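Local coordinates for protein Rv1364c/MT1410 (Mycobacterium tuberculosis, PDB 3KE6), which probably regulates sigma-factor activity by joining a PP2C-type RsbU-like phosphatase domain and an RsbW-like serine-kinase (anti-sigma factor) domain in one chain, at residues P261-T266 / R282-E287; R230-T235 / V249-M254; S303-N308 / T377-T382. All coordinates share one frame; numbering follows the deposited sequence.

Interaction 1 (P261-T266 / R282-E287); sequences PPLHIT and REWLAE. With SO4 (sulfate ion), chain C.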
loop_
_atom_site.group_PDB
_atom_site.type_symbol
_atom_site.label_atom_id
_atom_site.label_comp_id
_atom_site.label_asym_id
_atom_site.label_seq_id
_atom_site.Cartn_x
_atom_site.Cartn_y
_atom_site.Cartn_z
ATOM N N PRO A 261 -14.041 -5.279 10.649
ATOM C CA PRO A 261 -15.075 -6.153 10.113
ATOM C C PRO A 261 -15.823 -5.524 8.920
ATOM O O PRO A 261 -15.788 -4.306 8.741
ATOM C CB PRO A 261 -16.015 -6.330 11.305
ATOM C CG PRO A 261 -15.751 -5.187 12.153
ATOM C CD PRO A 261 -14.318 -4.918 12.044
ATOM N N PRO A 262 -16.482 -6.349 8.101
ATOM C CA PRO A 262 -17.294 -5.813 6.983
ATOM C C PRO A 262 -18.507 -4.980 7.430
ATOM O O PRO A 262 -18.956 -5.107 8.523
ATOM C CB PRO A 262 -17.766 -7.062 6.244
ATOM C CG PRO A 262 -16.936 -8.165 6.742
ATOM C CD PRO A 262 -16.470 -7.812 8.130
ATOM N N LEU A 263 -19.015 -4.141 6.559
ATOM C CA LEU A 263 -20.166 -3.345 6.840
ATOM C C LEU A 263 -21.429 -4.019 6.289
ATOM O O LEU A 263 -21.451 -4.505 5.124
ATOM C CB LEU A 263 -20.010 -1.968 6.198
ATOM C CG LEU A 263 -21.172 -1.001 6.429
ATOM C CD1 LEU A 263 -21.300 -0.676 7.932
ATOM C CD2 LEU A 263 -20.971 0.240 5.656
ATOM N N HIS A 264 -22.461 -4.036 7.133
ATOM C CA HIS A 264 -23.779 -4.526 6.742
ATOM C C HIS A 264 -24.872 -3.749 7.425
ATOM O O HIS A 264 -24.878 -3.652 8.641
ATOM C CB HIS A 264 -24.013 -5.968 7.138
ATOM C CG HIS A 264 -25.469 -6.281 7.324
ATOM N ND1 HIS A 264 -26.258 -6.787 6.311
ATOM C CD2 HIS A 264 -26.289 -6.111 8.389
ATOM C CE1 HIS A 264 -27.492 -6.937 6.751
ATOM N NE2 HIS A 264 -27.537 -6.538 8.011
ATOM N N ILE A 265 -25.814 -3.216 6.658
ATOM C CA ILE A 265 -26.917 -2.441 7.217
ATOM C C ILE A 265 -28.169 -2.879 6.519
ATOM O O ILE A 265 -28.151 -3.056 5.298
ATOM C CB ILE A 265 -26.795 -0.937 6.902
ATOM C CG1 ILE A 265 -25.387 -0.417 7.124
ATOM C CG2 ILE A 265 -27.782 -0.139 7.730
ATOM C CD1 ILE A 265 -25.175 0.972 6.518
ATOM N N THR A 266 -29.253 -2.992 7.272
ATOM C CA THR A 266 -30.565 -3.331 6.739
ATOM C C THR A 266 -31.511 -2.216 7.186
ATOM O O THR A 266 -31.763 -2.076 8.379
ATOM C CB THR A 266 -31.017 -4.736 7.264
ATOM O OG1 THR A 266 -30.103 -5.715 6.786
ATOM C CG2 THR A 266 -32.389 -5.143 6.780
ATOM N N ARG A 282 -19.119 6.389 6.149
ATOM C CA ARG A 282 -18.014 7.232 6.550
ATOM C C ARG A 282 -17.279 6.683 7.775
ATOM O O ARG A 282 -16.054 6.585 7.746
ATOM C CB ARG A 282 -18.468 8.675 6.809
ATOM C CG ARG A 282 -18.334 9.535 5.603
ATOM C CD ARG A 282 -18.425 11.024 5.840
ATOM N NE ARG A 282 -18.887 11.544 4.568
ATOM C CZ ARG A 282 -18.121 11.867 3.528
ATOM N NH1 ARG A 282 -18.683 12.294 2.410
ATOM N NH2 ARG A 282 -16.817 11.796 3.578
ATOM N N GLU A 283 -17.990 6.328 8.846
ATOM C CA GLU A 283 -17.301 5.733 9.979
ATOM C C GLU A 283 -16.419 4.607 9.472
ATOM O O GLU A 283 -15.214 4.588 9.687
ATOM C CB GLU A 283 -18.267 5.115 10.989
ATOM C CG GLU A 283 -19.069 6.075 11.796
ATOM C CD GLU A 283 -19.730 5.416 13.024
ATOM O OE1 GLU A 283 -19.282 4.310 13.434
ATOM O OE2 GLU A 283 -20.670 6.026 13.601
ATOM N N TRP A 284 -17.066 3.670 8.796
ATOM C CA TRP A 284 -16.446 2.444 8.343
ATOM C C TRP A 284 -15.183 2.694 7.541
ATOM O O TRP A 284 -14.163 2.061 7.802
ATOM C CB TRP A 284 -17.444 1.643 7.494
ATOM C CG TRP A 284 -16.931 0.310 7.121
ATOM C CD1 TRP A 284 -16.721 -0.756 7.952
ATOM C CD2 TRP A 284 -16.549 -0.112 5.813
ATOM N NE1 TRP A 284 -16.230 -1.808 7.227
ATOM C CE2 TRP A 284 -16.122 -1.429 5.909
ATOM C CE3 TRP A 284 -16.519 0.523 4.555
ATOM C CZ2 TRP A 284 -15.644 -2.130 4.812
ATOM C CZ3 TRP A 284 -16.052 -0.170 3.461
ATOM C CH2 TRP A 284 -15.627 -1.484 3.591
ATOM N N LEU A 285 -15.256 3.619 6.575
ATOM C CA LEU A 285 -14.121 3.860 5.673
ATOM C C LEU A 285 -12.984 4.573 6.401
ATOM O O LEU A 285 -11.816 4.421 6.041
ATOM C CB LEU A 285 -14.529 4.659 4.447
ATOM C CG LEU A 285 -15.421 3.929 3.464
ATOM C CD1 LEU A 285 -16.163 4.927 2.616
ATOM C CD2 LEU A 285 -14.600 3.010 2.595
ATOM N N ALA A 286 -13.327 5.319 7.435
ATOM C CA ALA A 286 -12.306 5.899 8.317
ATOM C C ALA A 286 -11.563 4.775 9.054
ATOM O O ALA A 286 -10.355 4.825 9.181
ATOM C CB ALA A 286 -12.933 6.913 9.320
ATOM N N GLU A 287 -12.289 3.779 9.548
ATOM C CA GLU A 287 -11.677 2.648 10.260
ATOM C C GLU A 287 -10.801 1.884 9.291
ATOM O O GLU A 287 -9.684 1.546 9.615
ATOM C CB GLU A 287 -12.752 1.710 10.848
ATOM C CG GLU A 287 -13.302 2.147 12.198
ATOM C CD GLU A 287 -14.587 1.403 12.612
ATOM O OE1 GLU A 287 -14.562 0.722 13.671
ATOM O OE2 GLU A 287 -15.624 1.509 11.905
HETATM S S SO4 C . -22.057 13.576 3.827
HETATM O O1 SO4 C . -21.175 12.866 4.697
HETATM O O2 SO4 C . -23.410 13.126 4.053
HETATM O O3 SO4 C . -21.954 14.979 4.134
HETATM O O4 SO4 C . -21.743 13.349 2.444
#
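P261 reaches W284 through its backbone: the indole NE1 donates to P261 O over 3.0 Å, with an N-H...O angle of 165°. The bond lies in the ring plane of W284 and in the carbonyl plane of P261, which holds the indole edge-on to the chain leading into strand 263-267. P262 adds little; its carbonyl carbon sits 3.9 Å from W284 NE1. At L263 the chain comes over the ring instead. Its CB stands above the five-membered ring, 3.8 Å from the centroid and almost exactly on the normal, a CH-pi contact. W284 thus meets this short run of extended chain with its edge and with a face. Its CG is anti to the backbone N (chi1 -174°), carrying the indole off helix 273-288 toward the strand. Further on, I265 lies against Q280 of the same helix. R282 NE and NH1 bond to O1 and O4 of a sulfate, probably from the crystallisation liquor, and R278, one turn earlier, binds it too. A helix packed on strand 263-267, which pairs with 322-328, is consistent with the alpha/beta sandwich of histidine kinase-like (GHKL) ATPase domains.

Interaction 2 (R230-T235 / V249-M254); sequences RLCSDT and VTLLAM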
loop_
_atom_site.group_PDB
_atom_site.type_symbol
_atom_site.label_atom_id
_atom_site.label_comp_id
_atom_site.label_asym_id
_atom_site.label_seq_id
_atom_site.Cartn_x
_atom_site.Cartn_y
_atom_site.Cartn_z
ATOM N N ARG A 230 2.635 8.614 10.653
ATOM C CA ARG A 230 3.550 9.450 11.426
ATOM C C ARG A 230 4.867 8.729 11.725
ATOM O O ARG A 230 5.918 9.345 11.712
ATOM C CB ARG A 230 2.893 9.981 12.697
ATOM C CG ARG A 230 2.867 9.044 13.866
ATOM C CD ARG A 230 1.925 9.562 14.937
ATOM N NE ARG A 230 1.491 8.474 15.812
ATOM C CZ ARG A 230 2.152 8.051 16.888
ATOM N NH1 ARG A 230 1.662 7.037 17.594
ATOM N NH2 ARG A 230 3.294 8.626 17.264
ATOM N N LEU A 231 4.818 7.426 11.964
ATOM C CA LEU A 231 6.047 6.664 12.110
ATOM C C LEU A 231 6.924 6.836 10.881
ATOM O O LEU A 231 8.146 6.946 11.004
ATOM C CB LEU A 231 5.778 5.169 12.318
ATOM C CG LEU A 231 7.032 4.301 12.532
ATOM C CD1 LEU A 231 7.954 4.930 13.579
ATOM C CD2 LEU A 231 6.656 2.880 12.933
ATOM N N CYS A 232 6.300 6.852 9.707
ATOM C CA CYS A 232 7.014 6.969 8.436
ATOM C C CYS A 232 7.453 8.400 8.196
ATOM O O CYS A 232 8.619 8.660 7.923
ATOM C CB CYS A 232 6.114 6.532 7.281
ATOM S SG CYS A 232 6.898 6.640 5.659
ATOM N N SER A 233 6.496 9.314 8.302
ATOM C CA SER A 233 6.709 10.732 8.078
ATOM C C SER A 233 7.749 11.319 9.054
ATOM O O SER A 233 8.748 11.916 8.630
ATOM C CB SER A 233 5.365 11.461 8.212
ATOM O OG SER A 233 5.370 12.703 7.545
ATOM N N ASP A 234 7.537 11.124 10.353
ATOM C CA ASP A 234 8.342 11.825 11.362
ATOM C C ASP A 234 9.771 11.306 11.463
ATOM O O ASP A 234 10.711 12.085 11.637
ATOM C CB ASP A 234 7.663 11.789 12.738
ATOM C CG ASP A 234 6.392 12.608 12.778
ATOM O OD1 ASP A 234 6.337 13.652 12.093
ATOM O OD2 ASP A 234 5.445 12.214 13.488
ATOM N N THR A 235 9.925 9.992 11.369
ATOM C CA THR A 235 11.245 9.393 11.264
ATOM C C THR A 235 12.061 10.093 10.192
ATOM O O THR A 235 13.150 10.607 10.467
ATOM C CB THR A 235 11.153 7.912 10.899
ATOM O OG1 THR A 235 10.931 7.144 12.085
ATOM C CG2 THR A 235 12.427 7.445 10.233
ATOM N N VAL A 249 16.362 8.764 -1.454
ATOM C CA VAL A 249 15.873 8.236 -0.175
ATOM C C VAL A 249 14.436 7.734 -0.329
ATOM O O VAL A 249 13.563 8.421 -0.878
ATOM C CB VAL A 249 15.934 9.274 0.986
ATOM C CG1 VAL A 249 15.595 8.603 2.332
ATOM C CG2 VAL A 249 17.304 9.908 1.064
ATOM N N THR A 250 14.213 6.515 0.147
ATOM C CA THR A 250 12.944 5.858 -0.004
ATOM C C THR A 250 12.693 5.121 1.269
ATOM O O THR A 250 13.562 4.389 1.739
ATOM C CB THR A 250 12.958 4.854 -1.182
ATOM O OG1 THR A 250 13.545 5.474 -2.336
ATOM C CG2 THR A 250 11.541 4.393 -1.513
ATOM N N LEU A 251 11.521 5.353 1.847
ATOM C CA LEU A 251 11.104 4.666 3.059
ATOM C C LEU A 251 9.685 4.126 2.842
ATOM O O LEU A 251 8.788 4.843 2.401
ATOM C CB LEU A 251 11.184 5.610 4.252
ATOM C CG LEU A 251 10.622 5.114 5.578
ATOM C CD1 LEU A 251 11.305 3.842 6.040
ATOM C CD2 LEU A 251 10.773 6.214 6.597
ATOM N N LEU A 252 9.515 2.837 3.092
ATOM C CA LEU A 252 8.254 2.166 2.832
ATOM C C LEU A 252 7.927 1.389 4.072
ATOM O O LEU A 252 8.650 0.460 4.418
ATOM C CB LEU A 252 8.379 1.230 1.636
ATOM C CG LEU A 252 7.175 0.328 1.407
ATOM C CD1 LEU A 252 5.953 1.156 0.918
ATOM C CD2 LEU A 252 7.561 -0.747 0.426
ATOM N N ALA A 253 6.857 1.786 4.756
ATOM C CA ALA A 253 6.557 1.258 6.083
ATOM C C ALA A 253 5.210 0.595 6.050
ATOM O O ALA A 253 4.296 1.058 5.362
ATOM C CB ALA A 253 6.556 2.362 7.095
ATOM N N MET A 254 5.097 -0.504 6.783
ATOM C CA MET A 254 3.826 -1.148 6.977
ATOM C C MET A 254 3.673 -1.682 8.385
ATOM O O MET A 254 4.599 -2.251 8.933
ATOM C CB MET A 254 3.621 -2.231 5.921
ATOM C CG MET A 254 4.107 -3.584 6.260
ATOM S SD MET A 254 2.830 -4.527 7.114
ATOM C CE MET A 254 3.637 -6.126 7.006
#
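C232 sits where helix 227-241 comes down on strand 249-256, and its short side chain carries the helix's main share of the contact. Start at CB: it faces the methyl of A253, with C232 CB and A253 CB 4.2 Å apart, and these two residues also have the nearest CA atoms of the two segments. One bond further, SG is anti to the backbone N (chi1 180°), which lays the sulfur alongside the branch of L251. From C232 SG it is 4.0 Å to L251 CG and the same to L251 CD2. So the two atoms of the cysteine side chain touch two successive inward-facing residues of the strand.

From the strand, L251 answers with CD2. That methyl lies 3.5 Å from C232 O and also reaches the next turn, where T235 CG2 is 4.2 Å from L251 CD2; the threonine and leucine side chains cross at about a right angle. T235 can offer its methyl because its hydroxyl is turned back to its own helix, OG1 donating to L231 O at 3.0 Å.

The segments run nearly antiparallel, at 155° with their axes 8.6 Å apart. Around them, C232 also touches A39 of strand 36-43, while L251 rests on L184 and Y186 of strand 182-186. L252 points away from the helix, and the strand follows directly on the loop bearing D247, a manganese ligand; the L251 side chain is about 13 Å from a bound manganese.

No hydrogen bond joins helix to strand here. The contact is buried and made mainly of methyl, methylene and sulfur groups, with one backbone carbonyl, C232 O, against a methyl. Its cohesion is therefore dispersive and hydrophobic, and the hydroxyl of T235, the one on a touching residue, is bonded within the helix.

Interaction 3 (S303-N308 / T377-T382); sequences SEFVEN and TTATLT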
loop_
_atom_site.group_PDB
_atom_site.type_symbol
_atom_site.label_atom_id
_atom_site.label_comp_id
_atom_site.label_asym_id
_atom_site.label_seq_id
_atom_site.Cartn_x
_atom_site.Cartn_y
_atom_site.Cartn_z
ATOM N N SER A 303 -24.676 6.196 -1.774
ATOM C CA SER A 303 -25.744 7.098 -1.415
ATOM C C SER A 303 -26.759 7.168 -2.557
ATOM O O SER A 303 -27.960 7.138 -2.339
ATOM C CB SER A 303 -25.164 8.483 -1.116
ATOM O OG SER A 303 -26.172 9.399 -0.689
ATOM N N GLU A 304 -26.279 7.222 -3.792
ATOM C CA GLU A 304 -27.189 7.346 -4.919
ATOM C C GLU A 304 -27.965 6.044 -5.149
ATOM O O GLU A 304 -29.165 6.080 -5.490
ATOM C CB GLU A 304 -26.468 7.840 -6.181
ATOM C CG GLU A 304 -26.280 9.376 -6.231
ATOM C CD GLU A 304 -27.598 10.176 -6.170
ATOM O OE1 GLU A 304 -28.292 10.278 -7.215
ATOM O OE2 GLU A 304 -27.935 10.731 -5.086
ATOM N N PHE A 305 -27.311 4.911 -4.912
ATOM C CA PHE A 305 -27.982 3.622 -5.009
ATOM C C PHE A 305 -29.112 3.540 -4.004
ATOM O O PHE A 305 -30.183 3.047 -4.313
ATOM C CB PHE A 305 -27.024 2.472 -4.711
ATOM C CG PHE A 305 -25.979 2.227 -5.764
ATOM C CD1 PHE A 305 -26.117 2.691 -7.046
ATOM C CD2 PHE A 305 -24.839 1.461 -5.444
ATOM C CE1 PHE A 305 -25.135 2.426 -8.000
ATOM C CE2 PHE A 305 -23.846 1.191 -6.390
ATOM C CZ PHE A 305 -23.994 1.673 -7.671
ATOM N N VAL A 306 -28.863 3.999 -2.783
ATOM C CA VAL A 306 -29.883 3.949 -1.750
ATOM C C VAL A 306 -31.005 4.881 -2.123
ATOM O O VAL A 306 -32.155 4.463 -2.086
ATOM C CB VAL A 306 -29.357 4.310 -0.355
ATOM C CG1 VAL A 306 -30.512 4.431 0.639
ATOM C CG2 VAL A 306 -28.311 3.274 0.123
ATOM N N GLU A 307 -30.680 6.121 -2.508
ATOM C CA GLU A 307 -31.717 7.100 -2.901
ATOM C C GLU A 307 -32.562 6.589 -4.086
ATOM O O GLU A 307 -33.792 6.718 -4.076
ATOM C CB GLU A 307 -31.123 8.461 -3.255
ATOM C CG GLU A 307 -30.365 9.166 -2.132
ATOM C CD GLU A 307 -31.213 10.111 -1.272
ATOM O OE1 GLU A 307 -32.430 9.875 -1.108
ATOM O OE2 GLU A 307 -30.636 11.089 -0.728
ATOM N N ASN A 308 -31.902 6.002 -5.081
ATOM C CA ASN A 308 -32.595 5.424 -6.216
ATOM C C ASN A 308 -33.512 4.270 -5.800
ATOM O O ASN A 308 -34.610 4.116 -6.324
ATOM C CB ASN A 308 -31.584 4.920 -7.260
ATOM C CG ASN A 308 -30.876 6.062 -8.018
ATOM O OD1 ASN A 308 -31.392 7.181 -8.125
ATOM N ND2 ASN A 308 -29.698 5.765 -8.558
ATOM N N THR A 377 -33.755 -5.345 -7.157
ATOM C CA THR A 377 -32.629 -4.727 -7.843
ATOM C C THR A 377 -31.406 -4.813 -6.957
ATOM O O THR A 377 -31.491 -4.547 -5.765
ATOM C CB THR A 377 -32.876 -3.232 -8.113
ATOM O OG1 THR A 377 -33.968 -3.072 -9.021
ATOM C CG2 THR A 377 -31.663 -2.598 -8.708
ATOM N N THR A 378 -30.276 -5.179 -7.567
ATOM C CA THR A 378 -28.940 -5.110 -6.930
ATOM C C THR A 378 -28.021 -4.157 -7.705
ATOM O O THR A 378 -27.858 -4.268 -8.916
ATOM C CB THR A 378 -28.266 -6.491 -6.919
ATOM O OG1 THR A 378 -29.103 -7.442 -6.233
ATOM C CG2 THR A 378 -26.916 -6.423 -6.265
ATOM N N ALA A 379 -27.428 -3.217 -6.989
ATOM C CA ALA A 379 -26.439 -2.281 -7.543
ATOM C C ALA A 379 -25.135 -2.578 -6.848
ATOM O O ALA A 379 -25.119 -2.667 -5.646
ATOM C CB ALA A 379 -26.843 -0.860 -7.285
ATOM N N THR A 380 -24.060 -2.775 -7.598
ATOM C CA THR A 380 -22.780 -3.127 -6.990
ATOM C C THR A 380 -21.698 -2.162 -7.400
ATOM O O THR A 380 -21.803 -1.489 -8.425
ATOM C CB THR A 380 -22.313 -4.505 -7.436
ATOM O OG1 THR A 380 -22.110 -4.489 -8.860
ATOM C CG2 THR A 380 -23.350 -5.579 -7.072
ATOM N N LEU A 381 -20.644 -2.112 -6.601
ATOM C CA LEU A 381 -19.449 -1.389 -6.998
ATOM C C LEU A 381 -18.194 -2.065 -6.543
ATOM O O LEU A 381 -18.185 -2.751 -5.540
ATOM C CB LEU A 381 -19.492 0.040 -6.505
ATOM C CG LEU A 381 -19.472 0.355 -5.024
ATOM C CD1 LEU A 381 -18.094 0.014 -4.384
ATOM C CD2 LEU A 381 -19.784 1.847 -4.851
ATOM N N THR A 382 -17.152 -1.935 -7.345
ATOM C CA THR A 382 -15.823 -2.356 -6.951
ATOM C C THR A 382 -14.925 -1.153 -7.169
ATOM O O THR A 382 -14.852 -0.629 -8.292
ATOM C CB THR A 382 -15.323 -3.489 -7.798
ATOM O OG1 THR A 382 -16.306 -4.516 -7.855
ATOM C CG2 THR A 382 -14.072 -4.045 -7.233
#
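F305 lays its ring flat against A379, and this pair is the tight heart of the contact. A379 CB stands 3.4 Å from the ring centroid, 7° off the normal and over the centre, so the methyl makes a CH-pi contact and all six ring carbons share it about evenly. The phenyl gets there because CG is anti to the carbonyl carbon (chi1 -70°), which brings it off helix 292-312 onto the strand. Packing thins toward the far end of the ring. F305 CZ is 3.9 Å from T380 O, and F305 CE2 is 4.4 Å from L381 CD2, both approaching obliquely.

Beyond the ring the contact loosens: T380 points away from the helix and rests on R369 and M371 of strand 367-373. On the helix, E304 and E307 are partly exposed, whereas F305 also touches V338 of strand 333-340 and M360 and A361 of helix 358-362.

Helix and strand run almost exactly antiparallel, at 174°, with their axes 9.5 Å apart. E307 and N308 of helix 292-312 sit in a sequence that resembles the N box of GHKL ATPases. A long helix pinned by an aromatic residue to the face of the central sheet is consistent with the Bergerat ATP-binding fold.

Overall arrangement
Along the chain the contacts come in series: interaction 2 closes first, then interaction 1, then interaction 3. Interaction 2 lies in the phosphatase-like part, while interactions 1 and 3 belong to the ATPase-like part. Strand 249-256 of interaction 2 is followed directly by strand 263-267 of interaction 1; the centres of interactions 1 and 2 are about 28 Å apart. Interactions 1 and 3 sit closer, about 16 Å between centres, on the successive helices 273-288 and 292-312. Interactions 2 and 3 have centres about 38 Å apart, on opposite sides of the chain's centre. All three reach one mixed sheet, because strand 376-391 runs on to pair with strand 36-43, tying the two domains together.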